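Local coordinates for protein alcohol oxidase (Myceliophthora thermophila, PDB 6F74) that binds FAD as a VAO-type flavoprotein and probably uses molecular oxygen to oxidise its substrate, at residues A[144-156]-A[165-177]. Numbering follows the deposited sequence.
Sequences FAKQHNIRLVTSS and SDGYGGLELWLHS. With FAD (flavin-adenine dinucleotide), chain I.
Arg-151 reaches over the loop that leads into strand 171-174, its chain extended from CB to NE. NE and CZ lie above Gly-167, and the CA of that glycine sits 3.3 Å over the guanidinium plane, where a side chain would collide. NH2 passes 3.1 Å from Asp-166 O at an angle too poor for a hydrogen bond; NH1 donates to a water that continues to Tyr-168 O, and also makes a salt bridge with Glu-589. With an alanine here, Glu-589 would probably lose its charged mate and the 167-170 turn its water-linked tether.

Next along the chain, strands 152-155 and 171-174 pair in parallel. Leu-171 N meets Arg-151 O at 2.8 Å, and the ladder runs on to Leu-175 N on Ser-155 O. Strand 128-131 flanks the other edge of 171-174. On the side facing helix 135-147, apolar side chains pack together: Leu-171 CD2 touches Phe-144 CD1 at 3.9 Å, and Leu-152 CD1 meets Leu-173 CB. On the opposite face, Val-153 CG1 presses on Ser-165 O, while Glu-172, salt-bridged to Arg-98, lies beside Ser-155 CB.

Small hydroxyl residues suit the cofactor end: Ser-156 OG donates to FAD N7A (2.7 Å) and Ser-165 OG to phosphate oxygen O1A (2.6 Å), while the backbone carbonyl Thr-154 O accepts from ribose O2B. Adenine, ribose and pyrophosphate are thus each gripped by neutral groups, consistent with the FAD-binding domain of VAO-type oxidases.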
ATOM      1  N   PHE A 144      27.700   5.065   5.937  1.00 20.16           N
ATOM      2  CA  PHE A 144      27.672   6.080   6.998  1.00 19.93           C
ATOM      3  C   PHE A 144      26.705   5.670   8.139  1.00 19.64           C
ATOM      4  O   PHE A 144      27.036   5.828   9.295  1.00 19.64           O
ATOM      5  CB  PHE A 144      27.322   7.469   6.411  1.00 19.84           C
ATOM      6  CG  PHE A 144      27.417   8.605   7.393  1.00 19.72           C
ATOM      7  CD1 PHE A 144      26.378   8.847   8.307  1.00 19.43           C
ATOM      8  CD2 PHE A 144      28.519   9.440   7.410  1.00 19.97           C
ATOM      9  CE1 PHE A 144      26.446   9.889   9.197  1.00 19.41           C
ATOM     10  CE2 PHE A 144      28.604  10.482   8.313  1.00 19.92           C
ATOM     11  CZ  PHE A 144      27.559  10.712   9.206  1.00 19.65           C
ATOM     12  N   ALA A 145      25.531   5.133   7.810  1.00 19.46           N
ATOM     13  CA  ALA A 145      24.541   4.708   8.826  1.00 19.25           C
ATOM     14  C   ALA A 145      25.122   3.638   9.722  1.00 19.47           C
ATOM     15  O   ALA A 145      25.025   3.706  10.951  1.00 19.45           O
ATOM     16  CB  ALA A 145      23.289   4.169   8.157  1.00 19.09           C
ATOM     17  N   LYS A 146      25.726   2.634   9.083  1.00 19.75           N
ATOM     18  CA  LYS A 146      26.364   1.528   9.797  1.00 20.07           C
ATOM     19  C   LYS A 146      27.572   2.018  10.597  1.00 20.24           C
ATOM     20  O   LYS A 146      27.749   1.644  11.735  1.00 20.36           O
ATOM     21  CB  LYS A 146      26.820   0.424   8.819  1.00 20.43           C
ATOM     22  CG  LYS A 146      25.722  -0.297   8.061  1.00 20.37           C
ATOM     23  CD  LYS A 146      26.247  -1.554   7.376  1.00 20.86           C
ATOM     24  CE  LYS A 146      27.258  -1.263   6.286  1.00 21.15           C
ATOM     25  NZ  LYS A 146      27.790  -2.495   5.682  1.00 21.72           N
ATOM     26  N   GLN A 147      28.386   2.873  10.004  1.00 20.29           N
ATOM     27  CA  GLN A 147      29.574   3.376  10.675  1.00 20.47           C
ATOM     28  C   GLN A 147      29.235   4.158  11.953  1.00 20.28           C
ATOM     29  O   GLN A 147      29.878   3.926  13.000  1.00 20.48           O
ATOM     30  CB  GLN A 147      30.384   4.272   9.749  1.00 20.58           C
ATOM     31  CG  GLN A 147      31.736   4.672  10.358  1.00 20.85           C
ATOM     32  CD  GLN A 147      32.515   5.594   9.498  1.00 20.99           C
ATOM     33  OE1 GLN A 147      32.136   5.874   8.376  1.00 20.96           O
ATOM     34  NE2 GLN A 147      33.650   6.040  10.007  1.00 21.23           N
ATOM     35  N   HIS A 148      28.227   5.041  11.880  1.00 19.94           N
ATOM     36  CA  HIS A 148      27.843   5.837  13.030  1.00 19.83           C
ATOM     37  C   HIS A 148      26.672   5.268  13.828  1.00 19.71           C
ATOM     38  O   HIS A 148      26.129   5.952  14.704  1.00 19.64           O
ATOM     39  CB  HIS A 148      27.626   7.300  12.645  1.00 19.66           C
ATOM     40  CG  HIS A 148      28.813   7.925  11.984  1.00 19.85           C
ATOM     41  ND1 HIS A 148      29.892   8.452  12.674  1.00 20.07           N
ATOM     42  CD2 HIS A 148      29.095   8.083  10.669  1.00 19.91           C
ATOM     43  CE1 HIS A 148      30.772   8.936  11.813  1.00 20.24           C
ATOM     44  NE2 HIS A 148      30.305   8.751  10.589  1.00 20.16           N
ATOM     45  N   ASN A 149      26.331   4.003  13.560  1.00 19.78           N
ATOM     46  CA  ASN A 149      25.255   3.284  14.236  1.00 19.75           C
ATOM     47  C   ASN A 149      23.959   4.077  14.274  1.00 19.45           C
ATOM     48  O   ASN A 149      23.294   4.199  15.323  1.00 19.48           O
ATOM     49  CB  ASN A 149      25.738   2.862  15.633  1.00 20.07           C
ATOM     50  CG  ASN A 149      24.655   2.206  16.466  1.00 20.14           C
ATOM     51  OD1 ASN A 149      23.938   1.321  15.994  1.00 20.11           O
ATOM     52  ND2 ASN A 149      24.539   2.627  17.719  1.00 20.29           N
ATOM     53  N   ILE A 150      23.627   4.661  13.136  1.00 19.22           N
ATOM     54  CA  ILE A 150      22.442   5.491  12.985  1.00 18.96           C
ATOM     55  C   ILE A 150      21.432   4.653  12.195  1.00 18.83           C
ATOM     56  O   ILE A 150      21.799   4.001  11.183  1.00 18.88           O
ATOM     57  CB  ILE A 150      22.763   6.794  12.211  1.00 18.87           C
ATOM     58  CG1 ILE A 150      23.731   7.660  13.004  1.00 19.03           C
ATOM     59  CG2 ILE A 150      21.502   7.582  11.889  1.00 18.66           C
ATOM     60  CD1 ILE A 150      23.988   9.040  12.400  1.00 19.01           C
ATOM     61  N   ARG A 151      20.167   4.728  12.615  1.00 18.70           N
ATOM     62  CA  ARG A 151      19.088   3.973  11.999  1.00 18.59           C
ATOM     63  C   ARG A 151      18.874   4.405  10.550  1.00 18.42           C
ATOM     64  O   ARG A 151      18.695   5.605  10.269  1.00 18.30           O
ATOM     65  CB  ARG A 151      17.770   4.132  12.783  1.00 18.53           C
ATOM     66  CG  ARG A 151      16.577   3.460  12.127  1.00 18.41           C
ATOM     67  CD  ARG A 151      15.287   3.632  12.861  1.00 18.40           C
ATOM     68  NE  ARG A 151      14.187   2.982  12.150  1.00 18.29           N
ATOM     69  CZ  ARG A 151      12.927   2.899  12.601  1.00 18.31           C
ATOM     70  NH1 ARG A 151      12.596   3.425  13.785  1.00 18.45           N
ATOM     71  NH2 ARG A 151      11.973   2.285  11.863  1.00 18.22           N
ATOM     72  N   LEU A 152      18.922   3.435   9.636  1.00 18.48           N
ATOM     73  CA  LEU A 152      18.719   3.724   8.219  1.00 18.40           C
ATOM     74  C   LEU A 152      17.261   3.503   7.873  1.00 18.24           C
ATOM     75  O   LEU A 152      16.736   2.415   8.077  1.00 18.29           O
ATOM     76  CB  LEU A 152      19.610   2.863   7.316  1.00 18.64           C
ATOM     77  CG  LEU A 152      19.518   3.152   5.811  1.00 18.67           C
ATOM     78  CD1 LEU A 152      20.110   4.512   5.491  1.00 18.67           C
ATOM     79  CD2 LEU A 152      20.242   2.087   5.021  1.00 19.01           C
ATOM     80  N   VAL A 153      16.630   4.538   7.325  1.00 18.08           N
ATOM     81  CA  VAL A 153      15.258   4.486   6.883  1.00 17.94           C
ATOM     82  C   VAL A 153      15.225   4.616   5.356  1.00 17.98           C
ATOM     83  O   VAL A 153      15.813   5.517   4.790  1.00 18.05           O
ATOM     84  CB  VAL A 153      14.408   5.584   7.583  1.00 17.81           C
ATOM     85  CG1 VAL A 153      12.958   5.487   7.156  1.00 17.70           C
ATOM     86  CG2 VAL A 153      14.507   5.450   9.115  1.00 17.87           C
ATOM     87  N   THR A 154      14.519   3.711   4.699  1.00 18.00           N
ATOM     88  CA  THR A 154      14.448   3.688   3.237  1.00 18.12           C
ATOM     89  C   THR A 154      13.088   4.211   2.792  1.00 17.97           C
ATOM     90  O   THR A 154      12.066   3.765   3.282  1.00 17.85           O
ATOM     91  CB  THR A 154      14.713   2.261   2.696  1.00 18.35           C
ATOM     92  OG1 THR A 154      16.027   1.834   3.107  1.00 18.54           O
ATOM     93  CG2 THR A 154      14.604   2.195   1.139  1.00 18.55           C
ATOM     94  N   SER A 155      13.095   5.177   1.874  1.00 18.04           N
ATOM     95  CA  SER A 155      11.857   5.686   1.283  1.00 17.98           C
ATOM     96  C   SER A 155      12.029   5.852  -0.215  1.00 18.24           C
ATOM     97  O   SER A 155      12.963   6.510  -0.654  1.00 18.43           O
ATOM     98  CB  SER A 155      11.484   6.996   1.936  1.00 17.87           C
ATOM     99  OG  SER A 155      10.263   7.511   1.462  1.00 17.85           O
ATOM    100  N   SER A 156      11.153   5.215  -0.993  1.00 18.29           N
ATOM    101  CA  SER A 156      11.032   5.545  -2.429  1.00 18.57           C
ATOM    102  C   SER A 156      10.088   6.711  -2.660  1.00 18.54           C
ATOM    103  O   SER A 156      10.395   7.569  -3.482  1.00 18.80           O
ATOM    104  CB  SER A 156      10.570   4.349  -3.239  1.00 18.73           C
ATOM    105  OG  SER A 156      11.603   3.361  -3.269  1.00 18.93           O
ATOM    106  N   SER A 165       8.394   3.388   6.229  1.00 17.54           N
ATOM    107  CA  SER A 165       9.417   4.332   5.751  1.00 17.53           C
ATOM    108  C   SER A 165       9.647   5.530   6.709  1.00 17.52           C
ATOM    109  O   SER A 165       9.998   6.634   6.264  1.00 17.53           O
ATOM    110  CB  SER A 165       9.052   4.806   4.339  1.00 17.52           C
ATOM    111  OG  SER A 165       7.773   5.409   4.256  1.00 17.47           O
ATOM    112  N   ASP A 166       9.421   5.321   8.008  1.00 17.57           N
ATOM    113  CA  ASP A 166       9.676   6.336   9.065  1.00 17.64           C
ATOM    114  C   ASP A 166      10.766   5.817  10.026  1.00 17.75           C
ATOM    115  O   ASP A 166      11.156   4.662   9.980  1.00 17.79           O
ATOM    116  CB  ASP A 166       8.388   6.650   9.866  1.00 17.72           C
ATOM    117  CG  ASP A 166       7.303   7.347   9.036  1.00 17.67           C
ATOM    118  OD1 ASP A 166       7.509   7.564   7.832  1.00 17.58           O
ATOM    119  OD2 ASP A 166       6.205   7.689   9.555  1.00 17.78           O
ATOM    120  N   GLY A 167      11.229   6.664  10.919  1.00 17.86           N
ATOM    121  CA  GLY A 167      12.002   6.186  12.068  1.00 18.02           C
ATOM    122  C   GLY A 167      12.593   7.322  12.846  1.00 18.15           C
ATOM    123  O   GLY A 167      13.375   8.073  12.288  1.00 18.10           O
ATOM    124  N   TYR A 168      12.202   7.451  14.114  1.00 18.38           N
ATOM    125  CA  TYR A 168      12.763   8.465  15.024  1.00 18.60           C
ATOM    126  C   TYR A 168      14.281   8.498  14.966  1.00 18.59           C
ATOM    127  O   TYR A 168      14.929   7.447  15.089  1.00 18.61           O
ATOM    128  CB  TYR A 168      12.307   8.251  16.511  1.00 18.95           C
ATOM    129  CG  TYR A 168      12.964   9.215  17.478  1.00 19.24           C
ATOM    130  CD1 TYR A 168      12.430  10.479  17.699  1.00 19.41           C
ATOM    131  CD2 TYR A 168      14.135   8.895  18.124  1.00 19.38           C
ATOM    132  CE1 TYR A 168      13.029  11.387  18.566  1.00 19.73           C
ATOM    133  CE2 TYR A 168      14.757   9.798  19.026  1.00 19.68           C
ATOM    134  CZ  TYR A 168      14.190  11.028  19.236  1.00 19.86           C
ATOM    135  OH  TYR A 168      14.772  11.935  20.070  1.00 20.21           O
ATOM    136  N   GLY A 169      14.824   9.690  14.785  1.00 18.62           N
ATOM    137  CA  GLY A 169      16.257   9.914  14.839  1.00 18.68           C
ATOM    138  C   GLY A 169      17.031   9.238  13.691  1.00 18.49           C
ATOM    139  O   GLY A 169      18.207   8.935  13.844  1.00 18.56           O
ATOM    140  N   GLY A 170      16.348   9.020  12.587  1.00 18.29           N
ATOM    141  CA  GLY A 170      16.858   8.210  11.503  1.00 18.18           C
ATOM    142  C   GLY A 170      17.613   8.991  10.463  1.00 18.18           C
ATOM    143  O   GLY A 170      17.501  10.211  10.385  1.00 18.24           O
ATOM    144  N   LEU A 171      18.380   8.269   9.659  1.00 18.20           N
ATOM    145  CA  LEU A 171      18.976   8.793   8.432  1.00 18.26           C
ATOM    146  C   LEU A 171      18.198   8.169   7.291  1.00 18.18           C
ATOM    147  O   LEU A 171      18.220   6.942   7.121  1.00 18.18           O
ATOM    148  CB  LEU A 171      20.454   8.434   8.356  1.00 18.44           C
ATOM    149  CG  LEU A 171      21.209   8.745   7.062  1.00 18.60           C
ATOM    150  CD1 LEU A 171      21.077  10.220   6.639  1.00 18.67           C
ATOM    151  CD2 LEU A 171      22.669   8.396   7.237  1.00 18.82           C
ATOM    152  N   GLU A 172      17.488   8.992   6.520  1.00 18.15           N
ATOM    153  CA  GLU A 172      16.689   8.478   5.419  1.00 18.10           C
ATOM    154  C   GLU A 172      17.502   8.310   4.122  1.00 18.31           C
ATOM    155  O   GLU A 172      18.119   9.243   3.640  1.00 18.49           O
ATOM    156  CB  GLU A 172      15.483   9.370   5.168  1.00 18.04           C
ATOM    157  CG  GLU A 172      14.515   8.822   4.131  1.00 17.99           C
ATOM    158  CD  GLU A 172      13.371   9.753   3.850  1.00 17.98           C
ATOM    159  OE1 GLU A 172      13.589  10.705   3.105  1.00 18.17           O
ATOM    160  OE2 GLU A 172      12.242   9.505   4.339  1.00 17.84           O
ATOM    161  N   LEU A 173      17.493   7.103   3.574  1.00 18.36           N
ATOM    162  CA  LEU A 173      17.889   6.877   2.203  1.00 18.61           C
ATOM    163  C   LEU A 173      16.688   7.160   1.339  1.00 18.57           C
ATOM    164  O   LEU A 173      15.786   6.304   1.210  1.00 18.46           O
ATOM    165  CB  LEU A 173      18.363   5.435   2.024  1.00 18.75           C
ATOM    166  CG  LEU A 173      18.739   5.047   0.587  1.00 19.11           C
ATOM    167  CD1 LEU A 173      19.935   5.842   0.085  1.00 19.41           C
ATOM    168  CD2 LEU A 173      19.008   3.563   0.569  1.00 19.28           C
ATOM    169  N   TRP A 174      16.654   8.356   0.761  1.00 18.70           N
ATOM    170  CA  TRP A 174      15.551   8.779  -0.132  1.00 18.74           C
ATOM    171  C   TRP A 174      15.887   8.451  -1.594  1.00 19.10           C
ATOM    172  O   TRP A 174      16.824   8.999  -2.173  1.00 19.43           O
ATOM    173  CB  TRP A 174      15.326  10.273   0.047  1.00 18.78           C
ATOM    174  CG  TRP A 174      14.079  10.830  -0.565  1.00 18.81           C
ATOM    175  CD1 TRP A 174      12.867  10.191  -0.737  1.00 18.64           C
ATOM    176  CD2 TRP A 174      13.905  12.150  -1.062  1.00 19.08           C
ATOM    177  NE1 TRP A 174      11.964  11.049  -1.325  1.00 18.78           N
ATOM    178  CE2 TRP A 174      12.573  12.259  -1.529  1.00 19.06           C
ATOM    179  CE3 TRP A 174      14.737  13.264  -1.142  1.00 19.37           C
ATOM    180  CZ2 TRP A 174      12.058  13.443  -2.068  1.00 19.34           C
ATOM    181  CZ3 TRP A 174      14.231  14.447  -1.690  1.00 19.67           C
ATOM    182  CH2 TRP A 174      12.898  14.518  -2.148  1.00 19.66           C
ATOM    183  N   LEU A 175      15.113   7.540  -2.186  1.00 19.10           N
ATOM    184  CA  LEU A 175      15.400   7.005  -3.518  1.00 19.50           C
ATOM    185  C   LEU A 175      14.631   7.671  -4.643  1.00 19.73           C
ATOM    186  O   LEU A 175      14.741   7.258  -5.792  1.00 20.12           O
ATOM    187  CB  LEU A 175      15.159   5.502  -3.503  1.00 19.46           C
ATOM    188  CG  LEU A 175      16.093   4.753  -2.532  1.00 19.38           C
ATOM    189  CD1 LEU A 175      15.641   3.303  -2.427  1.00 19.37           C
ATOM    190  CD2 LEU A 175      17.556   4.833  -2.961  1.00 19.78           C
ATOM    191  N   HIS A 176      13.897   8.733  -4.340  1.00 19.57           N
ATOM    192  CA  HIS A 176      12.949   9.338  -5.298  1.00 19.78           C
ATOM    193  C   HIS A 176      13.621   9.836  -6.586  1.00 20.37           C
ATOM    194  O   HIS A 176      13.023   9.801  -7.640  1.00 20.67           O
ATOM    195  CB  HIS A 176      12.164  10.433  -4.592  1.00 19.56           C
ATOM    196  CG  HIS A 176      11.107  11.074  -5.427  1.00 19.77           C
ATOM    197  ND1 HIS A 176      11.133  12.407  -5.751  1.00 20.09           N
ATOM    198  CD2 HIS A 176       9.972  10.575  -5.963  1.00 19.75           C
ATOM    199  CE1 HIS A 176      10.072  12.699  -6.479  1.00 20.27           C
ATOM    200  NE2 HIS A 176       9.334  11.616  -6.588  1.00 20.04           N
ATOM    201  N   SER A 177      14.875  10.275  -6.518  1.00 20.60           N
ATOM    202  CA  SER A 177      15.634  10.656  -7.739  1.00 21.25           C
ATOM    203  C   SER A 177      16.634   9.607  -8.229  1.00 21.56           C
ATOM    204  O   SER A 177      17.538   9.931  -9.003  1.00 22.12           O
ATOM    205  CB  SER A 177      16.370  11.979  -7.519  1.00 21.47           C
ATOM    206  OG  SER A 177      15.496  12.961  -7.016  1.00 21.27           O
TER
HETATM  207  PA  FAD I 601       7.443   3.972   0.723  1.00 15.73           P
HETATM  208  O1A FAD I 601       6.782   4.646   1.922  1.00 16.33           O
HETATM  209  O2A FAD I 601       8.476   4.773  -0.006  1.00 14.61           O
HETATM  210  O5B FAD I 601       8.062   2.614   1.237  1.00 13.82           O
HETATM  211  C5B FAD I 601       7.212   1.611   1.722  1.00 13.38           C
HETATM  212  C4B FAD I 601       8.049   0.552   2.419  1.00 12.87           C
HETATM  213  O4B FAD I 601       8.878  -0.033   1.429  1.00 12.82           O
HETATM  214  C3B FAD I 601       8.988   1.042   3.492  1.00 12.31           C
HETATM  215  O3B FAD I 601       9.174  -0.035   4.419  1.00 12.69           O
HETATM  216  C2B FAD I 601      10.301   1.247   2.779  1.00 12.77           C
HETATM  217  O2B FAD I 601      11.470   1.018   3.575  1.00 12.30           O
HETATM  218  C1B FAD I 601      10.251   0.176   1.724  1.00 12.89           C
HETATM  219  N9A FAD I 601      10.937   0.475   0.463  1.00 13.21           N
HETATM  220  C8A FAD I 601      10.569   1.377  -0.457  1.00 14.09           C
HETATM  221  N7A FAD I 601      11.406   1.358  -1.512  1.00 14.08           N
HETATM  222  C5A FAD I 601      12.315   0.421  -1.260  1.00 13.77           C
HETATM  223  C6A FAD I 601      13.470  -0.096  -1.994  1.00 13.93           C
HETATM  224  N6A FAD I 601      13.736   0.452  -3.201  1.00 14.13           N
HETATM  225  N1A FAD I 601      14.199  -1.080  -1.405  1.00 13.83           N
HETATM  226  C2A FAD I 601      13.866  -1.577  -0.185  1.00 14.21           C
HETATM  227  N3A FAD I 601      12.795  -1.157   0.536  1.00 13.99           N
HETATM  228  C4A FAD I 601      12.003  -0.173   0.036  1.00 13.66           C
HETATM  229  N1  FAD I 601      -1.451  -0.333  -2.882  1.00 11.40           N
HETATM  230  C2  FAD I 601      -2.095  -1.193  -3.703  1.00 11.65           C
HETATM  231  O2  FAD I 601      -1.863  -2.424  -3.592  1.00 12.31           O
HETATM  232  N3  FAD I 601      -2.954  -0.770  -4.652  1.00 11.81           N
HETATM  233  C4  FAD I 601      -3.257   0.529  -4.825  1.00 12.03           C
HETATM  234  O4  FAD I 601      -4.067   0.916  -5.692  1.00 13.38           O
HETATM  235  C4X FAD I 601      -2.610   1.534  -3.954  1.00 11.93           C
HETATM  236  N5  FAD I 601      -2.881   2.849  -4.074  1.00 11.39           N
HETATM  237  C5X FAD I 601      -2.265   3.748  -3.267  1.00 10.96           C
HETATM  238  C6  FAD I 601      -2.542   5.106  -3.418  1.00  9.80           C
HETATM  239  C7  FAD I 601      -1.926   6.065  -2.633  1.00  8.66           C
HETATM  240  C7M FAD I 601      -2.360   7.483  -2.912  1.00  8.75           C
HETATM  241  C8  FAD I 601      -0.929   5.644  -1.609  1.00  7.38           C
HETATM  242  C8M FAD I 601      -0.171   6.635  -0.736  1.00  4.60           C
HETATM  243  C9  FAD I 601      -0.667   4.288  -1.438  1.00  9.18           C
HETATM  244  C9A FAD I 601      -1.285   3.305  -2.230  1.00 10.70           C
HETATM  245  N10 FAD I 601      -1.017   1.914  -2.106  1.00 12.01           N
HETATM  246  C10 FAD I 601      -1.672   1.008  -2.951  1.00 11.68           C
HETATM  247  C1' FAD I 601      -0.132   1.357  -1.055  1.00 13.09           C
HETATM  248  C2' FAD I 601       1.282   1.008  -1.381  1.00 14.05           C
HETATM  249  O2' FAD I 601       1.269  -0.284  -1.985  1.00 13.99           O
HETATM  250  C3' FAD I 601       2.095   0.924  -0.085  1.00 15.12           C
HETATM  251  O3' FAD I 601       1.929   2.105   0.721  1.00 16.26           O
HETATM  252  C4' FAD I 601       3.574   0.687  -0.358  1.00 15.51           C
HETATM  253  O4' FAD I 601       4.282   0.605   0.883  1.00 16.74           O
HETATM  254  C5' FAD I 601       4.158   1.784  -1.234  1.00 15.36           C
HETATM  255  O5' FAD I 601       5.531   1.539  -1.485  1.00 15.25           O
HETATM  256  P   FAD I 601       6.381   2.851  -1.733  1.00 15.53           P
HETATM  257  O1P FAD I 601       5.687   3.726  -2.740  1.00 15.56           O
HETATM  258  O2P FAD I 601       7.782   2.399  -1.977  1.00 17.65           O
HETATM  259  O3P FAD I 601       6.239   3.546  -0.278  1.00 15.91           O
HETATM  260  O   HOH W   1      14.369   4.612  15.602  1.00  6.67           O
HETATM  261  O   HOH W   2      18.897   6.411  14.886  1.00  8.18           O